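Local coordinates for protein chorismate mutase (Helicobacter pylori, PDB 6AL9) that probably catalyses the rearrangement of chorismate to prephenate, as an all-helical chorismate mutase of type II that works as a dimer, at residues B[5-9]-B[10-14]; B[49-52]-B[53-56]; B[75-78]-B[79-83]. One frame throughout, in Å; residues are numbered along the deposited sequence.

Contact 1: residues B[5-9]-B[10-14]; sequences LDSLL and ENLRA. With PRE (prephenic acid), chain C.
Asn-11 reaches back to Asp-6 in the lead-in loop, while Arg-13 crosses Leu-9 on its way to prephenate, both at the N terminus of helix 9-41, where Leu-8 is the N-cap. The amide of Asn-11 turns toward the loop: ND2 gives a hydrogen bond of 2.9 Å to Asp-6 O, arriving in the carbonyl plane on a lone pair, while the acceptor lies 17° out of the amide plane. Asp-6 O also takes the Leu-8 N-H, so two donors grip one carbonyl and brace the inverse gamma turn centred on Ser-7. Beside this amide, Leu-8 runs alongside Asn-11 and points the same way, its CD1 3.7 Å from ND2. Leu-8 O opens the helical ladder with a nearly straight bond from Leu-12 N (175°). Next along, Leu-9 has CG anti to its backbone N (chi1 -168°), which carries the isobutyl group out over Arg-13: CD1 rests 4.0 Å from Arg-13 CG, and CD2 lies over one guanidinium face. Arg-13, extended from CG to NE, runs on into the prephenate site, where Arg-30, Cys-48, Glu-52 and Ser-83 of the second subunit supply further hydrogen bonds. At its tip, NE donates to prephenate O'M at 3.0 Å, with that oxygen at the guanidinium edge and in plane, and NH1 makes a weak bond of 2.9 Å to O'L.

Contact 2: residues B[49-52]-B[53-56]; sequences PKRE and QEIL. With PHB (p-hydroxybenzoic acid), chain E.
Residues 49-56 form the first turns of helix 49-61, and four successive i to i+4 bonds, from Gln-53 N to Pro-49 O through Leu-56 N to Glu-52 O, hold the backbone in regular alpha geometry. On the ligand side, Arg-51 and Ile-55 cross obliquely. The arginine leaves with CG anti to its backbone N and then bends at chi2 (66°), which swings the guanidinium forward along the helix to Ile-55, whose CG1 sits 3.7 Å above the plane, over its centre. Ile-55 CD1, at the end of the same branch, comes 3.5 Å from O1' of p-hydroxybenzoate, while Arg-51 CG lies 4.0 Å from ring atom C6. The NH2 end of Arg-51 is salt-bridged to Asp-17 of the second subunit. Glu-52 passes over the ligand ring at its phenol end, CG 3.4 Å from C5 and OE2 above O4. O4 donates a hydrogen bond of 3.2 Å to this OE2, which is shared with a salt bridge from Arg-84. The other oxygen, OE1, takes a hydrogen bond from a water that is weakly linked to Gln-53 NE2. The Glu-54 carboxylate lies by the aliphatic Lys-50 chain, OE2 3.8 Å from CG, while the charged ends stay apart. Among the neighbouring helices, Glu-52 and Ile-55 pack on Phe-80 and Leu-56 on Leu-72 and Tyr-76 of helix 69-93, while helix 9-41 of the second subunit meets Arg-51 and Ile-55 through Ile-16 and Asp-20.

Contact 3: residues B[75-78]-B[79-83]; sequences FYTE and VFKIS. With PHB (p-hydroxybenzoic acid), chain E.
One wall of the p-hydroxybenzoate pocket is built here on helix 69-93: Ser-83 bonds the ligand carboxylate, and Phe-80 CE1 lies 4.1 Å from its O1'. Tyr-76 and Phe-80, one turn apart, meet with ring planes at 42° and centroids 5.4 Å apart. Their closer fit is a CH-pi contact: Tyr-76 CB stands over the Phe-80 face, 4.2 Å from the centroid. Phe-80 CG lies beside the backbone N (chi1 -66°), which leans the ring back over the preceding turn. Val-79 splits its branches between two aromatics. CG2 lies over one face of Phe-75, 4.0 Å above the plane and offset toward the rim, whereas CG1 runs alongside Tyr-76, 3.8 Å from CD1. Ser-83 OG donates to p-hydroxybenzoate O2' at 3.2 Å. On another side of the helix, Glu-78 OE1 brushes Ile-82 CG1, also at 3.8 Å. Phe-75 meets Phe-75 of the second subunit, and Arg-30 of helix 9-41 packs on Val-79, Phe-80 and Ser-83. A site enclosed by helices, with a helix of the other subunit contributing, is characteristic of the intertwined, all-helical dimer of type II chorismate mutases.

From the N terminus the three contacts come in series: each spans neighbouring turns or a helix start, none encloses or crosses another, and none closes a long loop. Contact 1 starts helix 9-41 at its N terminus, its centre about 37 Å from that of contact 2, across the chain's centre. The chain then runs the length of that helix and through the loop after it before contact 2 starts helix 49-61 and contact 3 follows on helix 69-93. Contacts 2 and 3 touch, Ile-55 CD1 lying 3.9 Å from Phe-80 CE1, and share p-hydroxybenzoate. Contact 1 reaches a prephenate also bonded by Glu-52 and Ser-83 of the second subunit, counterparts of residues in contacts 2 and 3.

Contact 1: residues B[5-9]-B[10-14]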
ATOM      1  N   LEU B   5       8.093  15.519 -22.952  1.00 53.59           N
ATOM      2  CA  LEU B   5       6.777  16.129 -23.067  1.00 55.93           C
ATOM      3  C   LEU B   5       5.571  15.204 -22.721  1.00 55.76           C
ATOM      4  O   LEU B   5       4.550  15.679 -22.317  1.00 56.76           O
ATOM      5  CB  LEU B   5       6.599  16.825 -24.435  1.00 52.79           C
ATOM      6  CG  LEU B   5       7.079  18.272 -24.618  1.00 56.28           C
ATOM      7  CD1 LEU B   5       8.492  18.407 -25.126  1.00 59.45           C
ATOM      8  CD2 LEU B   5       6.210  19.098 -25.516  1.00 53.24           C
ATOM      9  N   ASP B   6       5.657  13.895 -22.879  1.00 52.27           N
ATOM     10  CA  ASP B   6       4.481  13.086 -22.515  1.00 49.95           C
ATOM     11  C   ASP B   6       3.978  13.327 -21.066  1.00 48.94           C
ATOM     12  O   ASP B   6       2.867  12.920 -20.727  1.00 36.49           O
ATOM     13  CB  ASP B   6       4.736  11.594 -22.767  1.00 52.24           C
ATOM     14  CG  ASP B   6       4.185  11.095 -24.122  1.00 55.65           C
ATOM     15  OD1 ASP B   6       3.415  11.805 -24.841  1.00 55.70           O
ATOM     16  OD2 ASP B   6       4.536   9.948 -24.463  1.00 55.19           O
ATOM     17  N   SER B   7       4.754  14.041 -20.232  1.00 53.23           N
ATOM     18  CA  SER B   7       4.209  14.574 -18.962  1.00 49.26           C
ATOM     19  C   SER B   7       3.215  15.772 -19.071  1.00 42.92           C
ATOM     20  O   SER B   7       3.499  16.946 -18.835  1.00 38.67           O
ATOM     21  CB  SER B   7       5.263  14.688 -17.873  1.00 51.36           C
ATOM     22  OG  SER B   7       5.905  13.423 -17.716  1.00 53.63           O
ATOM     23  N   LEU B   8       2.029  15.357 -19.514  1.00 40.75           N
ATOM     24  CA  LEU B   8       0.739  15.943 -19.268  1.00 38.84           C
ATOM     25  C   LEU B   8       0.025  15.133 -18.204  1.00 37.50           C
ATOM     26  O   LEU B   8       0.362  13.985 -17.929  1.00 38.77           O
ATOM     27  CB  LEU B   8      -0.099  15.793 -20.538  1.00 38.62           C
ATOM     28  CG  LEU B   8       0.435  16.490 -21.795  1.00 43.11           C
ATOM     29  CD1 LEU B   8       0.705  15.538 -22.970  1.00 42.34           C
ATOM     30  CD2 LEU B   8      -0.587  17.551 -22.182  1.00 44.38           C
ATOM     31  N   LEU B   9      -1.025  15.715 -17.666  1.00 38.91           N
ATOM     32  CA  LEU B   9      -1.714  15.168 -16.526  1.00 40.19           C
ATOM     33  C   LEU B   9      -2.424  13.847 -16.827  1.00 38.55           C
ATOM     34  O   LEU B   9      -2.357  12.920 -16.030  1.00 38.23           O
ATOM     35  CB  LEU B   9      -2.704  16.202 -15.998  1.00 45.35           C
ATOM     36  CG  LEU B   9      -3.336  15.939 -14.629  1.00 50.95           C
ATOM     37  CD1 LEU B   9      -2.344  15.345 -13.623  1.00 50.52           C
ATOM     38  CD2 LEU B   9      -3.893  17.256 -14.111  1.00 52.62           C
ATOM     39  N   GLU B  10      -3.103  13.775 -17.967  1.00 36.34           N
ATOM     40  CA  GLU B  10      -3.737  12.549 -18.458  1.00 36.47           C
ATOM     41  C   GLU B  10      -2.839  11.320 -18.329  1.00 32.33           C
ATOM     42  O   GLU B  10      -3.266  10.243 -17.884  1.00 29.10           O
ATOM     43  CB  GLU B  10      -4.067  12.699 -19.956  1.00 40.47           C
ATOM     44  CG  GLU B  10      -5.248  13.592 -20.296  1.00 45.20           C
ATOM     45  CD  GLU B  10      -4.908  15.079 -20.434  1.00 48.05           C
ATOM     46  OE1 GLU B  10      -3.861  15.547 -19.920  1.00 50.89           O
ATOM     47  OE2 GLU B  10      -5.715  15.794 -21.068  1.00 51.71           O
ATOM     48  N   ASN B  11      -1.601  11.488 -18.785  1.00 29.70           N
ATOM     49  CA  ASN B  11      -0.641  10.392 -18.886  1.00 26.36           C
ATOM     50  C   ASN B  11      -0.058  10.011 -17.525  1.00 25.70           C
ATOM     51  O   ASN B  11       0.038   8.833 -17.200  1.00 24.61           O
ATOM     52  CB  ASN B  11       0.485  10.767 -19.845  1.00 25.81           C
ATOM     53  CG  ASN B  11      -0.003  10.894 -21.288  1.00 25.48           C
ATOM     54  OD1 ASN B  11      -0.807  10.079 -21.738  1.00 24.44           O
ATOM     55  ND2 ASN B  11       0.462  11.928 -22.008  1.00 24.70           N
ATOM     56  N   LEU B  12       0.324  11.002 -16.726  1.00 25.35           N
ATOM     57  CA  LEU B  12       0.780  10.725 -15.383  1.00 25.22           C
ATOM     58  C   LEU B  12      -0.297   9.988 -14.605  1.00 25.94           C
ATOM     59  O   LEU B  12       0.003   9.115 -13.825  1.00 27.55           O
ATOM     60  CB  LEU B  12       1.156  12.010 -14.665  1.00 24.77           C
ATOM     61  CG  LEU B  12       2.383  12.720 -15.257  1.00 25.12           C
ATOM     62  CD1 LEU B  12       2.561  14.102 -14.651  1.00 24.79           C
ATOM     63  CD2 LEU B  12       3.656  11.911 -15.102  1.00 23.45           C
ATOM     64  N   ARG B  13      -1.558  10.330 -14.829  1.00 28.25           N
ATOM     65  CA  ARG B  13      -2.648   9.726 -14.086  1.00 28.45           C
ATOM     66  C   ARG B  13      -2.955   8.327 -14.553  1.00 28.60           C
ATOM     67  O   ARG B  13      -3.396   7.499 -13.759  1.00 29.28           O
ATOM     68  CB  ARG B  13      -3.898  10.577 -14.190  1.00 31.15           C
ATOM     69  CG  ARG B  13      -3.886  11.726 -13.205  1.00 34.12           C
ATOM     70  CD  ARG B  13      -5.195  12.498 -13.274  1.00 35.83           C
ATOM     71  NE  ARG B  13      -5.480  13.168 -12.012  1.00 37.17           N
ATOM     72  CZ  ARG B  13      -6.244  14.251 -11.902  1.00 42.03           C
ATOM     73  NH1 ARG B  13      -6.441  14.824 -10.720  1.00 42.46           N
ATOM     74  NH2 ARG B  13      -6.788  14.788 -12.980  1.00 45.57           N
ATOM     75  N   ALA B  14      -2.745   8.054 -15.835  1.00 29.32           N
ATOM     76  CA  ALA B  14      -2.807   6.679 -16.310  1.00 30.12           C
ATOM     77  C   ALA B  14      -1.688   5.861 -15.670  1.00 28.65           C
ATOM     78  O   ALA B  14      -1.854   4.683 -15.430  1.00 27.37           O
ATOM     79  CB  ALA B  14      -2.739   6.595 -17.829  1.00 30.31           C
TER
HETATM   80  C1  PRE C 101      -3.327  12.082  -5.835  1.00 47.51           C
HETATM   81  C2  PRE C 101      -2.825  12.932  -4.713  1.00 48.02           C
HETATM   82  C3  PRE C 101      -3.559  13.890  -4.155  1.00 48.91           C
HETATM   83  C4  PRE C 101      -4.961  14.228  -4.613  1.00 49.85           C
HETATM   84  O4  PRE C 101      -5.860  14.201  -3.492  1.00 45.24           O
HETATM   85  C5  PRE C 101      -5.476  13.318  -5.704  1.00 50.39           C
HETATM   86  C6  PRE C 101      -4.731  12.362  -6.261  1.00 49.92           C
HETATM   87  C7  PRE C 101      -3.095  10.624  -5.569  1.00 44.72           C
HETATM   88  O71 PRE C 101      -2.425  10.272  -4.578  1.00 47.88           O
HETATM   89  O72 PRE C 101      -3.563   9.806  -6.384  1.00 41.50           O
HETATM   90  C8  PRE C 101      -2.435  12.419  -7.037  1.00 41.93           C
HETATM   91  C1' PRE C 101      -2.785  13.774  -7.617  1.00 38.86           C
HETATM   92  O1' PRE C 101      -2.311  14.797  -7.150  1.00 39.09           O
HETATM   93  C2' PRE C 101      -3.705  13.883  -8.740  1.00 38.71           C
HETATM   94  O'L PRE C 101      -4.165  15.016  -9.006  1.00 40.46           O
HETATM   95  O'M PRE C 101      -4.011  12.864  -9.403  1.00 34.32           O

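Contact 2: residues B[49-52]-B[53-56]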
ATOM      1  N   PRO B  49       4.074  -8.457  16.886  1.00 30.33           N
ATOM      2  CA  PRO B  49       4.867  -7.232  16.831  1.00 31.35           C
ATOM      3  C   PRO B  49       6.356  -7.402  16.440  1.00 33.38           C
ATOM      4  O   PRO B  49       6.873  -6.585  15.657  1.00 33.08           O
ATOM      5  CB  PRO B  49       4.701  -6.621  18.221  1.00 30.20           C
ATOM      6  CG  PRO B  49       4.003  -7.631  19.047  1.00 31.96           C
ATOM      7  CD  PRO B  49       3.286  -8.549  18.120  1.00 30.24           C
ATOM      8  N   LYS B  50       7.040  -8.423  16.967  1.00 33.38           N
ATOM      9  CA  LYS B  50       8.440  -8.687  16.555  1.00 33.91           C
ATOM     10  C   LYS B  50       8.574  -8.792  15.021  1.00 31.33           C
ATOM     11  O   LYS B  50       9.451  -8.160  14.404  1.00 31.70           O
ATOM     12  CB  LYS B  50       8.968  -9.964  17.219  1.00 37.31           C
ATOM     13  CG  LYS B  50      10.430 -10.254  16.938  1.00 42.92           C
ATOM     14  CD  LYS B  50      11.017 -11.284  17.899  1.00 48.04           C
ATOM     15  CE  LYS B  50      11.039 -10.751  19.330  1.00 55.67           C
ATOM     16  NZ  LYS B  50      11.726 -11.649  20.306  1.00 59.05           N
ATOM     17  N   ARG B  51       7.690  -9.578  14.418  1.00 28.93           N
ATOM     18  CA  ARG B  51       7.682  -9.772  12.986  1.00 30.22           C
ATOM     19  C   ARG B  51       7.423  -8.459  12.210  1.00 30.22           C
ATOM     20  O   ARG B  51       8.150  -8.154  11.252  1.00 30.62           O
ATOM     21  CB  ARG B  51       6.645 -10.835  12.621  1.00 31.29           C
ATOM     22  CG  ARG B  51       6.327 -10.993  11.131  1.00 30.87           C
ATOM     23  CD  ARG B  51       7.497 -11.516  10.325  1.00 31.64           C
ATOM     24  NE  ARG B  51       7.115 -11.671   8.935  1.00 30.23           N
ATOM     25  CZ  ARG B  51       7.959 -11.639   7.910  1.00 31.71           C
ATOM     26  NH1 ARG B  51       9.259 -11.451   8.098  1.00 34.01           N
ATOM     27  NH2 ARG B  51       7.494 -11.772   6.680  1.00 30.17           N
ATOM     28  N   GLU B  52       6.405  -7.690  12.629  1.00 27.84           N
ATOM     29  CA  GLU B  52       6.095  -6.403  12.015  1.00 26.00           C
ATOM     30  C   GLU B  52       7.316  -5.504  12.021  1.00 27.03           C
ATOM     31  O   GLU B  52       7.608  -4.849  11.024  1.00 27.06           O
ATOM     32  CB  GLU B  52       4.944  -5.700  12.743  1.00 26.07           C
ATOM     33  CG  GLU B  52       3.580  -6.366  12.582  1.00 25.35           C
ATOM     34  CD  GLU B  52       2.438  -5.545  13.173  1.00 27.00           C
ATOM     35  OE1 GLU B  52       2.703  -4.413  13.664  1.00 28.25           O
ATOM     36  OE2 GLU B  52       1.264  -6.038  13.155  1.00 28.47           O
ATOM     37  N   GLN B  53       8.025  -5.463  13.142  1.00 27.48           N
ATOM     38  CA  GLN B  53       9.171  -4.575  13.281  1.00 29.83           C
ATOM     39  C   GLN B  53      10.366  -5.065  12.466  1.00 29.69           C
ATOM     40  O   GLN B  53      11.087  -4.256  11.901  1.00 31.68           O
ATOM     41  CB  GLN B  53       9.566  -4.414  14.741  1.00 32.22           C
ATOM     42  CG  GLN B  53       8.824  -3.309  15.460  1.00 33.12           C
ATOM     43  CD  GLN B  53       9.033  -1.922  14.847  1.00 34.73           C
ATOM     44  OE1 GLN B  53      10.156  -1.393  14.758  1.00 38.28           O
ATOM     45  NE2 GLN B  53       7.945  -1.320  14.448  1.00 33.62           N
ATOM     46  N   GLU B  54      10.568  -6.375  12.402  1.00 28.76           N
ATOM     47  CA  GLU B  54      11.516  -6.956  11.468  1.00 29.95           C
ATOM     48  C   GLU B  54      11.233  -6.600   9.995  1.00 27.96           C
ATOM     49  O   GLU B  54      12.153  -6.259   9.254  1.00 26.88           O
ATOM     50  CB  GLU B  54      11.577  -8.478  11.658  1.00 32.74           C
ATOM     51  CG  GLU B  54      12.320  -8.889  12.923  1.00 37.02           C
ATOM     52  CD  GLU B  54      12.131 -10.361  13.288  1.00 42.10           C
ATOM     53  OE1 GLU B  54      11.181 -10.998  12.776  1.00 44.18           O
ATOM     54  OE2 GLU B  54      12.943 -10.891  14.094  1.00 49.25           O
ATOM     55  N   ILE B  55       9.967  -6.655   9.573  1.00 26.09           N
ATOM     56  CA  ILE B  55       9.590  -6.249   8.217  1.00 26.58           C
ATOM     57  C   ILE B  55      10.008  -4.795   7.951  1.00 27.07           C
ATOM     58  O   ILE B  55      10.751  -4.512   6.993  1.00 25.69           O
ATOM     59  CB  ILE B  55       8.060  -6.438   7.961  1.00 24.87           C
ATOM     60  CG1 ILE B  55       7.742  -7.928   7.886  1.00 25.38           C
ATOM     61  CG2 ILE B  55       7.645  -5.777   6.662  1.00 24.56           C
ATOM     62  CD1 ILE B  55       6.282  -8.305   7.727  1.00 23.78           C
ATOM     63  N   LEU B  56       9.566  -3.885   8.824  1.00 28.91           N
ATOM     64  CA  LEU B  56       9.914  -2.460   8.692  1.00 31.56           C
ATOM     65  C   LEU B  56      11.428  -2.214   8.665  1.00 34.30           C
ATOM     66  O   LEU B  56      11.926  -1.487   7.810  1.00 35.02           O
ATOM     67  CB  LEU B  56       9.245  -1.621   9.792  1.00 31.38           C
ATOM     68  CG  LEU B  56       7.776  -1.306   9.473  1.00 33.55           C
ATOM     69  CD1 LEU B  56       6.971  -0.807  10.656  1.00 35.58           C
ATOM     70  CD2 LEU B  56       7.678  -0.284   8.353  1.00 35.30           C
TER
HETATM   71  C1' PHB E 101       1.910  -9.876   7.801  0.80 53.31           C
HETATM   72  O1' PHB E 101       2.974  -9.425   7.328  0.80 48.15           O
HETATM   73  O2' PHB E 101       1.070 -10.466   7.081  0.80 55.54           O
HETATM   74  C1  PHB E 101       1.650  -9.698   9.270  0.80 51.84           C
HETATM   75  C2  PHB E 101       0.345  -9.672   9.781  1.00 50.35           C
HETATM   76  C3  PHB E 101       0.127  -9.506  11.149  1.00 46.43           C
HETATM   77  C4  PHB E 101       1.216  -9.368  12.007  1.00 45.36           C
HETATM   78  C5  PHB E 101       2.515  -9.399  11.498  0.80 47.41           C
HETATM   79  C6  PHB E 101       2.733  -9.561  10.134  0.80 49.24           C
HETATM   80  O4  PHB E 101       1.026  -9.197  13.343  1.00 38.58           O
HETATM   81  O   HOH W   1       4.770  -2.307  13.668  1.00 27.94           O

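Contact 3: residues B[75-78]-B[79-83]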
ATOM      1  N   PHE B  75       2.566   3.751   5.891  1.00 22.11           N
ATOM      2  CA  PHE B  75       2.092   2.758   4.959  1.00 21.62           C
ATOM      3  C   PHE B  75       1.791   1.392   5.629  1.00 22.20           C
ATOM      4  O   PHE B  75       0.689   0.836   5.501  1.00 19.90           O
ATOM      5  CB  PHE B  75       3.104   2.578   3.841  1.00 20.95           C
ATOM      6  CG  PHE B  75       2.598   1.738   2.697  1.00 20.55           C
ATOM      7  CD1 PHE B  75       1.535   2.167   1.930  1.00 20.02           C
ATOM      8  CD2 PHE B  75       3.193   0.525   2.395  1.00 19.82           C
ATOM      9  CE1 PHE B  75       1.073   1.412   0.853  1.00 21.14           C
ATOM     10  CE2 PHE B  75       2.733  -0.242   1.341  1.00 21.09           C
ATOM     11  CZ  PHE B  75       1.671   0.201   0.559  1.00 21.05           C
ATOM     12  N   TYR B  76       2.780   0.844   6.330  1.00 22.72           N
ATOM     13  CA  TYR B  76       2.652  -0.511   6.839  1.00 21.53           C
ATOM     14  C   TYR B  76       1.815  -0.606   8.072  1.00 21.18           C
ATOM     15  O   TYR B  76       1.281  -1.647   8.340  1.00 18.71           O
ATOM     16  CB  TYR B  76       4.007  -1.202   7.009  1.00 21.52           C
ATOM     17  CG  TYR B  76       4.404  -1.914   5.731  1.00 21.02           C
ATOM     18  CD1 TYR B  76       3.869  -3.156   5.414  1.00 20.56           C
ATOM     19  CD2 TYR B  76       5.239  -1.306   4.799  1.00 20.94           C
ATOM     20  CE1 TYR B  76       4.193  -3.796   4.243  1.00 19.89           C
ATOM     21  CE2 TYR B  76       5.568  -1.943   3.628  1.00 20.27           C
ATOM     22  CZ  TYR B  76       5.038  -3.183   3.366  1.00 20.73           C
ATOM     23  OH  TYR B  76       5.351  -3.820   2.197  1.00 25.10           O
ATOM     24  N   THR B  77       1.670   0.481   8.818  1.00 23.12           N
ATOM     25  CA  THR B  77       0.741   0.466   9.950  1.00 25.26           C
ATOM     26  C   THR B  77      -0.633   0.069   9.430  1.00 23.88           C
ATOM     27  O   THR B  77      -1.307  -0.788   9.999  1.00 23.22           O
ATOM     28  CB  THR B  77       0.668   1.815  10.710  1.00 28.27           C
ATOM     29  OG1 THR B  77       1.923   2.072  11.390  1.00 27.61           O
ATOM     30  CG2 THR B  77      -0.453   1.742  11.770  1.00 28.56           C
ATOM     31  N   GLU B  78      -1.018   0.668   8.302  1.00 23.80           N
ATOM     32  CA  GLU B  78      -2.306   0.398   7.694  1.00 21.69           C
ATOM     33  C   GLU B  78      -2.355  -1.006   7.096  1.00 19.88           C
ATOM     34  O   GLU B  78      -3.326  -1.762   7.331  1.00 18.43           O
ATOM     35  CB  GLU B  78      -2.585   1.442   6.625  1.00 22.71           C
ATOM     36  CG  GLU B  78      -3.914   1.293   5.921  1.00 24.63           C
ATOM     37  CD  GLU B  78      -5.111   1.391   6.855  1.00 28.89           C
ATOM     38  OE1 GLU B  78      -6.197   0.919   6.455  1.00 32.03           O
ATOM     39  OE2 GLU B  78      -4.984   1.947   7.970  1.00 31.16           O
ATOM     40  N   VAL B  79      -1.318  -1.348   6.339  1.00 17.05           N
ATOM     41  CA  VAL B  79      -1.172  -2.698   5.816  1.00 17.41           C
ATOM     42  C   VAL B  79      -1.264  -3.800   6.878  1.00 17.64           C
ATOM     43  O   VAL B  79      -1.942  -4.819   6.669  1.00 17.70           O
ATOM     44  CB  VAL B  79       0.144  -2.855   5.030  1.00 16.94           C
ATOM     45  CG1 VAL B  79       0.358  -4.305   4.619  1.00 16.31           C
ATOM     46  CG2 VAL B  79       0.096  -1.995   3.784  1.00 16.53           C
ATOM     47  N   PHE B  80      -0.580  -3.618   8.005  1.00 19.53           N
ATOM     48  CA  PHE B  80      -0.619  -4.591   9.096  1.00 20.33           C
ATOM     49  C   PHE B  80      -2.001  -4.606   9.758  1.00 23.14           C
ATOM     50  O   PHE B  80      -2.489  -5.687  10.087  1.00 24.04           O
ATOM     51  CB  PHE B  80       0.441  -4.312  10.180  1.00 21.14           C
ATOM     52  CG  PHE B  80       1.887  -4.471   9.728  1.00 20.58           C
ATOM     53  CD1 PHE B  80       2.266  -5.439   8.835  1.00 20.72           C
ATOM     54  CD2 PHE B  80       2.851  -3.625  10.208  1.00 20.68           C
ATOM     55  CE1 PHE B  80       3.572  -5.564   8.434  1.00 20.73           C
ATOM     56  CE2 PHE B  80       4.163  -3.743   9.818  1.00 20.31           C
ATOM     57  CZ  PHE B  80       4.522  -4.709   8.921  1.00 20.45           C
ATOM     58  N   LYS B  81      -2.621  -3.435   9.955  1.00 24.05           N
ATOM     59  CA  LYS B  81      -4.040  -3.376  10.378  1.00 27.72           C
ATOM     60  C   LYS B  81      -4.968  -4.122   9.438  1.00 25.16           C
ATOM     61  O   LYS B  81      -5.774  -4.918   9.886  1.00 23.20           O
ATOM     62  CB  LYS B  81      -4.550  -1.938  10.540  1.00 31.16           C
ATOM     63  CG  LYS B  81      -4.073  -1.318  11.839  1.00 38.06           C
ATOM     64  CD  LYS B  81      -4.743   0.007  12.155  1.00 44.33           C
ATOM     65  CE  LYS B  81      -4.028   0.717  13.309  1.00 45.65           C
ATOM     66  NZ  LYS B  81      -3.983   2.199  13.091  1.00 48.98           N
ATOM     67  N   ILE B  82      -4.867  -3.843   8.145  1.00 22.10           N
ATOM     68  CA  ILE B  82      -5.695  -4.535   7.192  1.00 22.76           C
ATOM     69  C   ILE B  82      -5.487  -6.055   7.260  1.00 23.45           C
ATOM     70  O   ILE B  82      -6.436  -6.819   7.333  1.00 23.34           O
ATOM     71  CB  ILE B  82      -5.393  -4.090   5.772  1.00 21.52           C
ATOM     72  CG1 ILE B  82      -5.996  -2.712   5.503  1.00 21.29           C
ATOM     73  CG2 ILE B  82      -5.961  -5.103   4.780  1.00 21.39           C
ATOM     74  CD1 ILE B  82      -5.445  -2.103   4.232  1.00 21.50           C
ATOM     75  N   SER B  83      -4.234  -6.472   7.235  1.00 24.39           N
ATOM     76  CA  SER B  83      -3.873  -7.891   7.328  1.00 26.26           C
ATOM     77  C   SER B  83      -4.331  -8.581   8.622  1.00 26.10           C
ATOM     78  O   SER B  83      -4.826  -9.713   8.578  1.00 24.61           O
ATOM     79  CB  SER B  83      -2.360  -8.039   7.148  1.00 27.10           C
ATOM     80  OG  SER B  83      -1.967  -9.399   7.175  1.00 31.95           O
TER
HETATM   81  C1' PHB E 101       1.910  -9.876   7.801  0.80 53.31           C
HETATM   82  O1' PHB E 101       2.974  -9.425   7.328  0.80 48.15           O
HETATM   83  O2' PHB E 101       1.070 -10.466   7.081  0.80 55.54           O
HETATM   84  C1  PHB E 101       1.650  -9.698   9.270  0.80 51.84           C
HETATM   85  C2  PHB E 101       0.345  -9.672   9.781  1.00 50.35           C
HETATM   86  C3  PHB E 101       0.127  -9.506  11.149  1.00 46.43           C
HETATM   87  C4  PHB E 101       1.216  -9.368  12.007  1.00 45.36           C
HETATM   88  C5  PHB E 101       2.515  -9.399  11.498  0.80 47.41           C
HETATM   89  C6  PHB E 101       2.733  -9.561  10.134  0.80 49.24           C
HETATM   90  O4  PHB E 101       1.026  -9.197  13.343  1.00 38.58           O